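Local coordinates for DUF1254 domain-containing protein (Vibrio parahaemolyticus, PDB 3U07) that is of unknown function, carrying both a DUF1254 and a DUF1214 family region and, probably, a signal peptide at its start, at residues Asp32-Gly37 with Ser213-Arg218; Trp109-Met114 with Asp184-Arg189; Gly325-Gly330 with Tyr353-Arg358. The protein carries 2 engineered substitutions. All coordinates share one frame; numbering follows the deposited sequence.

Interaction 1 (Asp32-Gly37 with Ser213-Arg218)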
loop_
_atom_site.group_PDB
_atom_site.type_symbol
_atom_site.label_atom_id
_atom_site.label_comp_id
_atom_site.label_asym_id
_atom_site.label_seq_id
_atom_site.Cartn_x
_atom_site.Cartn_y
_atom_site.Cartn_z
ATOM N N ASP A 32 4.103 21.890 -12.360
ATOM C CA ASP A 32 4.347 20.524 -12.790
ATOM C C ASP A 32 5.556 19.948 -12.055
ATOM O O ASP A 32 5.572 18.771 -11.718
ATOM C CB ASP A 32 4.570 20.466 -14.303
ATOM C CG ASP A 32 3.325 20.839 -15.091
ATOM O OD1 ASP A 32 2.205 20.596 -14.595
ATOM O OD2 ASP A 32 3.466 21.361 -16.215
ATOM N N ALA A 33 6.563 20.779 -11.802
ATOM C CA ALA A 33 7.759 20.319 -11.098
ATOM C C ALA A 33 7.375 19.824 -9.711
ATOM O O ALA A 33 7.800 18.754 -9.287
ATOM C CB ALA A 33 8.787 21.452 -10.989
ATOM N N TYR A 34 6.558 20.598 -9.002
ATOM C CA TYR A 34 6.146 20.182 -7.677
ATOM C C TYR A 34 5.296 18.909 -7.728
ATOM O O TYR A 34 5.446 18.025 -6.882
ATOM C CB TYR A 34 5.347 21.277 -6.971
ATOM C CG TYR A 34 4.792 20.800 -5.649
ATOM C CD1 TYR A 34 5.609 20.701 -4.522
ATOM C CD2 TYR A 34 3.472 20.370 -5.542
ATOM C CE1 TYR A 34 5.121 20.180 -3.322
ATOM C CE2 TYR A 34 2.976 19.846 -4.344
ATOM C CZ TYR A 34 3.804 19.755 -3.245
ATOM O OH TYR A 34 3.307 19.245 -2.069
ATOM N N ILE A 35 4.398 18.816 -8.705
ATOM C CA ILE A 35 3.543 17.639 -8.812
ATOM C C ILE A 35 4.379 16.377 -9.059
ATOM O O ILE A 35 4.048 15.307 -8.546
ATOM C CB ILE A 35 2.454 17.843 -9.898
ATOM C CG1 ILE A 35 1.403 18.835 -9.369
ATOM C CG2 ILE A 35 1.772 16.513 -10.232
ATOM C CD1 ILE A 35 0.434 19.344 -10.421
ATOM N N TYR A 36 5.463 16.498 -9.823
ATOM C CA TYR A 36 6.350 15.352 -10.050
ATOM C C TYR A 36 7.035 15.009 -8.722
ATOM O O TYR A 36 7.125 13.842 -8.332
ATOM C CB TYR A 36 7.431 15.685 -11.089
ATOM C CG TYR A 36 8.710 14.882 -10.915
ATOM C CD1 TYR A 36 8.807 13.561 -11.364
ATOM C CD2 TYR A 36 9.802 15.425 -10.238
ATOM C CE1 TYR A 36 9.961 12.799 -11.135
ATOM C CE2 TYR A 36 10.962 14.674 -10.004
ATOM C CZ TYR A 36 11.033 13.364 -10.451
ATOM O OH TYR A 36 12.171 12.630 -10.192
ATOM N N GLY A 37 7.496 16.042 -8.019
ATOM C CA GLY A 37 8.190 15.836 -6.755
ATOM C C GLY A 37 7.326 15.408 -5.587
ATOM O O GLY A 37 7.817 14.791 -4.633
ATOM N N SER A 213 12.747 22.656 6.064
ATOM C CA SER A 213 13.342 22.599 4.731
ATOM C C SER A 213 12.298 22.886 3.655
ATOM O O SER A 213 11.110 23.008 3.954
ATOM C CB SER A 213 13.937 21.212 4.496
ATOM O OG SER A 213 12.957 20.203 4.698
ATOM N N THR A 214 12.745 23.012 2.407
ATOM C CA THR A 214 11.828 23.246 1.286
ATOM C C THR A 214 11.614 21.899 0.583
ATOM O O THR A 214 12.379 20.952 0.799
ATOM C CB THR A 214 12.409 24.215 0.243
ATOM O OG1 THR A 214 13.543 23.606 -0.382
ATOM C CG2 THR A 214 12.823 25.532 0.895
ATOM N N TRP A 215 10.595 21.794 -0.264
ATOM C CA TRP A 215 10.387 20.518 -0.932
ATOM C C TRP A 215 11.521 20.242 -1.915
ATOM O O TRP A 215 11.825 19.090 -2.201
ATOM C CB TRP A 215 9.033 20.462 -1.644
ATOM C CG TRP A 215 8.874 21.380 -2.810
ATOM C CD1 TRP A 215 8.348 22.639 -2.795
ATOM C CD2 TRP A 215 9.162 21.082 -4.179
ATOM N NE1 TRP A 215 8.274 23.138 -4.071
ATOM C CE2 TRP A 215 8.764 22.201 -4.943
ATOM C CE3 TRP A 215 9.703 19.972 -4.838
ATOM C CZ2 TRP A 215 8.902 22.249 -6.329
ATOM C CZ3 TRP A 215 9.840 20.018 -6.218
ATOM C CH2 TRP A 215 9.436 21.147 -6.950
ATOM N N LEU A 216 12.153 21.296 -2.423
ATOM C CA LEU A 216 13.265 21.121 -3.349
ATOM C C LEU A 216 14.415 20.382 -2.668
ATOM O O LEU A 216 14.943 19.422 -3.224
ATOM C CB LEU A 216 13.774 22.468 -3.872
ATOM C CG LEU A 216 12.940 23.172 -4.946
ATOM C CD1 LEU A 216 13.537 24.546 -5.222
ATOM C CD2 LEU A 216 12.908 22.331 -6.222
ATOM N N GLU A 217 14.803 20.807 -1.467
ATOM C CA GLU A 217 15.907 20.123 -0.808
ATOM C C GLU A 217 15.578 18.693 -0.402
ATOM O O GLU A 217 16.438 17.815 -0.491
ATOM C CB GLU A 217 16.444 20.930 0.387
ATOM C CG GLU A 217 15.453 21.393 1.428
ATOM C CD GLU A 217 16.120 22.292 2.468
ATOM O OE1 GLU A 217 15.811 23.506 2.506
ATOM O OE2 GLU A 217 16.964 21.779 3.239
ATOM N N ARG A 218 14.337 18.442 0.011
ATOM C CA ARG A 218 13.950 17.089 0.394
ATOM C C ARG A 218 13.950 16.175 -0.835
ATOM O O ARG A 218 14.535 15.093 -0.811
ATOM C CB ARG A 218 12.565 17.082 1.055
ATOM C CG ARG A 218 12.526 17.749 2.439
ATOM C CD ARG A 218 11.174 17.544 3.125
ATOM N NE ARG A 218 10.065 18.098 2.348
ATOM C CZ ARG A 218 9.567 19.323 2.503
ATOM N NH1 ARG A 218 10.067 20.144 3.419
ATOM N NH2 ARG A 218 8.574 19.731 1.728
#
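Tyr34 and Trp215 form a T-shaped (edge-to-face) aromatic pair, buried where the long N-terminal helix 26-52 meets the first turn of helix 215-224. The edge of the tyrosine is turned toward the indole face. The tyrosine ring and the five-membered ring of the indole have centroids 4.8 Å apart, with their planes nearly perpendicular at 83°. Within the tyrosine ring CD1 comes nearest, sitting above the indole at 3.5 Å from Trp215 CE2, while Tyr34 CB packs on Trp215 CZ2 at 3.7 Å. With CG placed trans to the backbone N (chi1 174°), the tyrosine ring stands out from helix 26-52 and turns its CD1 edge to the indole.

The helix backbone takes part as well. Tyr34 CA lies over the six-membered ring in a CH-pi contact, 3.9 Å from that ring's centroid. Trp215 thus rests its benzo half against the helix surface, and its CH2 also reaches Ala33 CB at 4.1 Å. On the opposite face of the indole, offset toward the rim, stands Leu216 CD2, so the ring lies between two helix residues of different segments. No hydrogen bond crosses between the segments; the polar end of the indole, NE1, donates instead to Ala259 O.

The start of helix 215-224 is fixed by a capping box, in which Glu217 N donates to Thr214 OG1 at 3.3 Å and Thr214 N to Glu217 OE1. Around the pair, Glu263 of helix 253-273 touches both side chains, helix 233-239 brings Tyr239 against Ala33, and Asp41, further along helix 26-52, forms a salt bridge with Arg218.

Interaction 2 (Trp109-Met114 with Asp184-Arg189)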
loop_
_atom_site.group_PDB
_atom_site.type_symbol
_atom_site.label_atom_id
_atom_site.label_comp_id
_atom_site.label_asym_id
_atom_site.label_seq_id
_atom_site.Cartn_x
_atom_site.Cartn_y
_atom_site.Cartn_z
ATOM N N TRP A 109 -0.555 -14.835 1.239
ATOM C CA TRP A 109 0.591 -14.102 1.770
ATOM C C TRP A 109 1.146 -13.236 0.663
ATOM O O TRP A 109 0.955 -13.525 -0.521
ATOM C CB TRP A 109 1.693 -15.039 2.269
ATOM C CG TRP A 109 2.293 -15.908 1.200
ATOM C CD1 TRP A 109 1.850 -17.134 0.793
ATOM C CD2 TRP A 109 3.447 -15.614 0.404
ATOM N NE1 TRP A 109 2.659 -17.625 -0.203
ATOM C CE2 TRP A 109 3.648 -16.715 -0.460
ATOM C CE3 TRP A 109 4.333 -14.531 0.343
ATOM C CZ2 TRP A 109 4.701 -16.759 -1.381
ATOM C CZ3 TRP A 109 5.379 -14.575 -0.572
ATOM C CH2 TRP A 109 5.556 -15.683 -1.421
ATOM N N ILE A 110 1.826 -12.165 1.044
ATOM C CA ILE A 110 2.407 -11.275 0.056
ATOM C C ILE A 110 3.562 -10.471 0.639
ATOM O O ILE A 110 3.505 -10.030 1.790
ATOM C CB ILE A 110 1.338 -10.300 -0.509
ATOM C CG1 ILE A 110 1.947 -9.430 -1.610
ATOM C CG2 ILE A 110 0.762 -9.440 0.617
ATOM C CD1 ILE A 110 0.918 -8.734 -2.460
ATOM N N LEU A 111 4.629 -10.339 -0.145
ATOM C CA LEU A 111 5.785 -9.533 0.243
ATOM C C LEU A 111 5.675 -8.359 -0.731
ATOM O O LEU A 111 5.785 -8.531 -1.943
ATOM C CB LEU A 111 7.096 -10.292 0.029
ATOM C CG LEU A 111 8.396 -9.479 0.133
ATOM C CD1 LEU A 111 8.469 -8.758 1.474
ATOM C CD2 LEU A 111 9.583 -10.415 -0.039
ATOM N N HIS A 112 5.440 -7.168 -0.195
ATOM C CA HIS A 112 5.253 -5.984 -1.023
ATOM C C HIS A 112 6.280 -4.896 -0.714
ATOM O O HIS A 112 6.404 -4.464 0.428
ATOM C CB HIS A 112 3.832 -5.462 -0.783
ATOM C CG HIS A 112 3.513 -4.189 -1.499
ATOM N ND1 HIS A 112 2.668 -3.236 -0.968
ATOM C CD2 HIS A 112 3.903 -3.715 -2.704
ATOM C CE1 HIS A 112 2.555 -2.230 -1.815
ATOM N NE2 HIS A 112 3.296 -2.496 -2.878
ATOM N N THR A 113 7.013 -4.455 -1.735
ATOM C CA THR A 113 8.013 -3.412 -1.545
ATOM C C THR A 113 7.775 -2.269 -2.509
ATOM O O THR A 113 7.330 -2.479 -3.636
ATOM C CB THR A 113 9.463 -3.942 -1.759
ATOM O OG1 THR A 113 9.569 -4.545 -3.056
ATOM C CG2 THR A 113 9.832 -4.973 -0.691
HETATM N N MSE A 114 8.072 -1.055 -2.056
HETATM C CA MSE A 114 7.897 0.138 -2.879
HETATM C C MSE A 114 9.092 1.052 -2.687
HETATM O O MSE A 114 9.687 1.083 -1.608
HETATM C CB MSE A 114 6.611 0.872 -2.480
HETATM C CG MSE A 114 5.346 0.064 -2.763
HETATM SE SE MSE A 114 3.716 1.014 -2.297
HETATM C CE MSE A 114 3.842 0.704 -0.398
ATOM N N ASP A 184 7.518 -15.762 11.717
ATOM C CA ASP A 184 8.724 -15.746 12.531
ATOM C C ASP A 184 9.927 -16.195 11.724
ATOM O O ASP A 184 11.069 -15.880 12.067
ATOM C CB ASP A 184 8.546 -16.655 13.752
ATOM C CG ASP A 184 7.712 -16.010 14.842
ATOM O OD1 ASP A 184 6.693 -15.365 14.517
ATOM O OD2 ASP A 184 8.071 -16.153 16.027
ATOM N N GLN A 185 9.664 -16.927 10.646
ATOM C CA GLN A 185 10.730 -17.428 9.794
ATOM C C GLN A 185 11.165 -16.432 8.722
ATOM O O GLN A 185 12.199 -16.619 8.082
ATOM C CB GLN A 185 10.311 -18.760 9.172
ATOM C CG GLN A 185 10.132 -19.851 10.221
ATOM C CD GLN A 185 9.794 -21.192 9.617
ATOM O OE1 GLN A 185 8.625 -21.554 9.487
ATOM N NE2 GLN A 185 10.822 -21.935 9.228
ATOM N N TRP A 186 10.375 -15.381 8.520
ATOM C CA TRP A 186 10.747 -14.348 7.556
ATOM C C TRP A 186 12.013 -13.713 8.137
ATOM O O TRP A 186 12.157 -13.594 9.354
ATOM C CB TRP A 186 9.638 -13.301 7.434
ATOM C CG TRP A 186 8.445 -13.767 6.660
ATOM C CD1 TRP A 186 7.808 -14.972 6.774
ATOM C CD2 TRP A 186 7.716 -13.022 5.675
ATOM N NE1 TRP A 186 6.726 -15.020 5.925
ATOM C CE2 TRP A 186 6.643 -13.834 5.243
ATOM C CE3 TRP A 186 7.858 -11.741 5.125
ATOM C CZ2 TRP A 186 5.726 -13.413 4.277
ATOM C CZ3 TRP A 186 6.943 -11.322 4.163
ATOM C CH2 TRP A 186 5.887 -12.155 3.754
ATOM N N ASN A 187 12.929 -13.292 7.277
ATOM C CA ASN A 187 14.177 -12.719 7.760
ATOM C C ASN A 187 14.698 -11.691 6.769
ATOM O O ASN A 187 14.305 -11.695 5.604
ATOM C CB ASN A 187 15.196 -13.855 7.937
ATOM C CG ASN A 187 16.403 -13.452 8.770
ATOM O OD1 ASN A 187 16.429 -12.385 9.376
ATOM N ND2 ASN A 187 17.407 -14.319 8.811
ATOM N N ILE A 188 15.552 -10.792 7.247
ATOM C CA ILE A 188 16.177 -9.773 6.403
ATOM C C ILE A 188 17.665 -9.811 6.724
ATOM O O ILE A 188 18.055 -9.680 7.883
ATOM C CB ILE A 188 15.688 -8.347 6.711
ATOM C CG1 ILE A 188 14.191 -8.219 6.440
ATOM C CG2 ILE A 188 16.478 -7.340 5.859
ATOM C CD1 ILE A 188 13.625 -6.887 6.898
ATOM N N ARG A 189 18.491 -9.992 5.702
ATOM C CA ARG A 189 19.937 -10.051 5.893
ATOM C C ARG A 189 20.669 -9.337 4.759
ATOM O O ARG A 189 20.233 -9.381 3.609
ATOM C CB ARG A 189 20.408 -11.509 5.922
ATOM C CG ARG A 189 20.072 -12.292 7.178
ATOM C CD ARG A 189 20.448 -13.751 7.001
ATOM N NE ARG A 189 19.501 -14.456 6.139
ATOM C CZ ARG A 189 19.669 -15.701 5.710
ATOM N NH1 ARG A 189 20.754 -16.377 6.058
ATOM N NH2 ARG A 189 18.749 -16.277 4.946
#
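Apolar contacts carry this interface, and Trp186 makes all of them. Its side chain points at strand 109-115 and presents the outer atoms of its benzo ring to three consecutive residues, Trp109, Ile110 and Leu111. Against Leu111 the touching branch is CD1, which lies 4.0 Å from Trp186 CZ3; the two side chains run past each other in opposite directions. Leu111 CG is anti to its own backbone N (chi1 168°), which brings the forked end of the leucine beside the indole. The two tryptophans meet more loosely, Trp109 CE3 standing 4.3 Å from Trp186 CZ2, and their approach is oblique, without a regular ring stack.

The polar part is modest. Ile110 O lies near the indole plane at the ring's edge, 3.7 Å from Trp186 CH2, and no hydrogen bond joins the segments. Trp109 instead spends its NE1 on Gly130 O, which fixes the other end of that indole.

With the closest CA atoms, of Leu111 and Trp186, 10.1 Å apart, the segments meet chiefly through the long side chain of Trp186. Strand 109-115 belongs to an antiparallel sheet between strands 161-169 and 120-125, whereas Trp186 directly precedes strand 187-190, at the margin of a mixed sheet. Leu111 also touches Val98 and Trp109 touches Val100, both on strand 96-100 of that second sheet. Side chains of two facing sheets meeting in one layer are consistent with sandwich-like beta-sheet packing.

Interaction 3 (Gly325-Gly330 with Tyr353-Arg358)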
loop_
_atom_site.group_PDB
_atom_site.type_symbol
_atom_site.label_atom_id
_atom_site.label_comp_id
_atom_site.label_asym_id
_atom_site.label_seq_id
_atom_site.Cartn_x
_atom_site.Cartn_y
_atom_site.Cartn_z
ATOM N N GLY A 325 -29.898 5.903 -0.120
ATOM C CA GLY A 325 -29.190 7.126 0.218
ATOM C C GLY A 325 -29.136 7.508 1.683
ATOM O O GLY A 325 -28.700 8.606 2.018
ATOM N N GLN A 326 -29.597 6.627 2.562
ATOM C CA GLN A 326 -29.553 6.909 3.990
ATOM C C GLN A 326 -28.227 6.398 4.535
ATOM O O GLN A 326 -27.710 5.369 4.085
ATOM C CB GLN A 326 -30.696 6.208 4.733
ATOM C CG GLN A 326 -32.088 6.684 4.363
ATOM C CD GLN A 326 -33.169 5.991 5.179
ATOM O OE1 GLN A 326 -34.027 6.645 5.769
ATOM N NE2 GLN A 326 -33.126 4.660 5.218
ATOM N N LYS A 327 -27.677 7.119 5.501
ATOM C CA LYS A 327 -26.417 6.730 6.116
ATOM C C LYS A 327 -26.579 5.383 6.813
ATOM O O LYS A 327 -27.576 5.152 7.495
ATOM C CB LYS A 327 -25.998 7.779 7.150
ATOM C CG LYS A 327 -24.703 7.451 7.871
ATOM C CD LYS A 327 -23.505 7.697 6.974
ATOM C CE LYS A 327 -22.251 7.102 7.580
ATOM N NZ LYS A 327 -22.330 5.614 7.616
ATOM N N LEU A 328 -25.607 4.491 6.632
ATOM C CA LEU A 328 -25.645 3.184 7.286
ATOM C C LEU A 328 -25.539 3.445 8.785
ATOM O O LEU A 328 -24.627 4.149 9.232
ATOM C CB LEU A 328 -24.465 2.324 6.832
ATOM C CG LEU A 328 -24.500 1.900 5.365
ATOM C CD1 LEU A 328 -23.185 1.238 4.995
ATOM C CD2 LEU A 328 -25.687 0.963 5.139
ATOM N N ASP A 329 -26.456 2.872 9.556
ATOM C CA ASP A 329 -26.488 3.082 11.004
ATOM C C ASP A 329 -27.212 1.919 11.676
ATOM O O ASP A 329 -28.425 1.777 11.548
ATOM C CB ASP A 329 -27.231 4.389 11.292
ATOM C CG ASP A 329 -27.084 4.851 12.727
ATOM O OD1 ASP A 329 -26.971 3.995 13.626
ATOM O OD2 ASP A 329 -27.104 6.080 12.952
ATOM N N GLY A 330 -26.467 1.097 12.405
ATOM C CA GLY A 330 -27.060 -0.053 13.064
ATOM C C GLY A 330 -28.092 0.210 14.145
ATOM O O GLY A 330 -28.798 -0.707 14.554
ATOM N N TYR A 353 -16.744 -1.051 9.950
ATOM C CA TYR A 353 -16.008 -0.054 10.722
ATOM C C TYR A 353 -16.964 1.040 11.199
ATOM O O TYR A 353 -17.947 1.353 10.523
ATOM C CB TYR A 353 -14.924 0.595 9.855
ATOM C CG TYR A 353 -13.897 -0.361 9.294
ATOM C CD1 TYR A 353 -12.703 -0.618 9.974
ATOM C CD2 TYR A 353 -14.114 -1.006 8.076
ATOM C CE1 TYR A 353 -11.753 -1.491 9.451
ATOM C CE2 TYR A 353 -13.172 -1.881 7.546
ATOM C CZ TYR A 353 -11.996 -2.118 8.237
ATOM O OH TYR A 353 -11.066 -2.979 7.705
ATOM N N GLY A 354 -16.676 1.619 12.362
ATOM C CA GLY A 354 -17.514 2.689 12.870
ATOM C C GLY A 354 -17.063 3.987 12.228
ATOM O O GLY A 354 -15.866 4.208 12.056
ATOM N N ASN A 355 -18.001 4.849 11.856
ATOM C CA ASN A 355 -17.631 6.116 11.229
ATOM C C ASN A 355 -16.893 7.054 12.183
ATOM O O ASN A 355 -16.094 7.890 11.750
ATOM C CB ASN A 355 -18.872 6.843 10.705
ATOM C CG ASN A 355 -19.412 6.232 9.435
ATOM O OD1 ASN A 355 -20.073 5.198 9.464
ATOM N ND2 ASN A 355 -19.122 6.865 8.303
ATOM N N ASP A 356 -17.158 6.903 13.477
ATOM C CA ASP A 356 -16.565 7.757 14.500
ATOM C C ASP A 356 -15.060 7.624 14.709
ATOM O O ASP A 356 -14.351 8.628 14.734
ATOM C CB ASP A 356 -17.296 7.548 15.834
ATOM C CG ASP A 356 -17.302 6.098 16.280
ATOM O OD1 ASP A 356 -17.835 5.813 17.373
ATOM O OD2 ASP A 356 -16.775 5.241 15.541
ATOM N N ASN A 357 -14.572 6.397 14.857
ATOM C CA ASN A 357 -13.147 6.173 15.082
ATOM C C ASN A 357 -12.457 5.463 13.924
ATOM O O ASN A 357 -11.248 5.238 13.956
ATOM C CB ASN A 357 -12.939 5.353 16.353
ATOM C CG ASN A 357 -13.644 4.016 16.299
ATOM O OD1 ASN A 357 -13.978 3.521 15.222
ATOM N ND2 ASN A 357 -13.864 3.415 17.461
ATOM N N ARG A 358 -13.230 5.104 12.906
ATOM C CA ARG A 358 -12.683 4.416 11.746
ATOM C C ARG A 358 -11.992 3.114 12.127
ATOM O O ARG A 358 -11.075 2.662 11.443
ATOM C CB ARG A 358 -11.708 5.329 11.012
ATOM C CG ARG A 358 -12.386 6.442 10.246
ATOM C CD ARG A 358 -11.378 7.496 9.863
ATOM N NE ARG A 358 -11.820 8.306 8.737
ATOM C CZ ARG A 358 -11.007 9.071 8.017
ATOM N NH1 ARG A 358 -9.715 9.124 8.317
ATOM N NH2 ARG A 358 -11.479 9.770 6.993
#
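Lys327 and Asn355 approach from opposite directions, and the end of the lysine lies over one face of the Asn355 amide. Lys327 CE is 3.2 Å from Asn355 ND2, and the methylene stands almost as near to the CG and OD1 of that amide. The lysine NZ, on the same side, reaches Asn355 OD1 from above the plane and donates to it at 2.9 Å, although the placement of this oxygen is less certain than most, so the bond should be read with caution. Bends at chi2 (75°) and chi4 (67°) curl the lysine chain, and its nitrogen folds back near its own backbone. There it donates to Leu328 O at 3.2 Å, in the carbonyl plane and on a lone pair.

Asp320 joins both partners directly: its OD1 forms a salt bridge with Lys327 NZ and accepts a hydrogen bond from Asn355 ND2. This single carboxylate oxygen would be expected to stabilise the positive charge on the lysine.

The fold sets these groups side by side. Residues 325-330 lie in the loop that leaves strand 315-319, at the margin of an antiparallel sheet, and Asn355 directly follows strand 347-354 of the same sheet. Strand 408-417 runs between those two strands. Leu328 has backbone hydrogen bonds with Asp320 and Phe408, while Asn355 is bonded through its backbone to Pro407.

Overall arrangement
Three separate parts of one chain hold these contacts, and none touches another. Interactions 1 and 2 have centres 31 Å apart; the centre of interaction 3 lies 37 Å from that of the first and 35 Å from that of the second. Along the chain, interaction 2 is nested inside the long loop that interaction 1 closes, and interaction 3 follows both. The first joins helices 26-52 and 215-224, the second strands of two sheets within the DUF1254 range, and the third a sheet-edge loop to a strand end within the DUF1214 range. Interactions 2 and 3 stand on opposite sides of the chain's centre and belong to different family regions, while interaction 1 joins helices far apart in sequence.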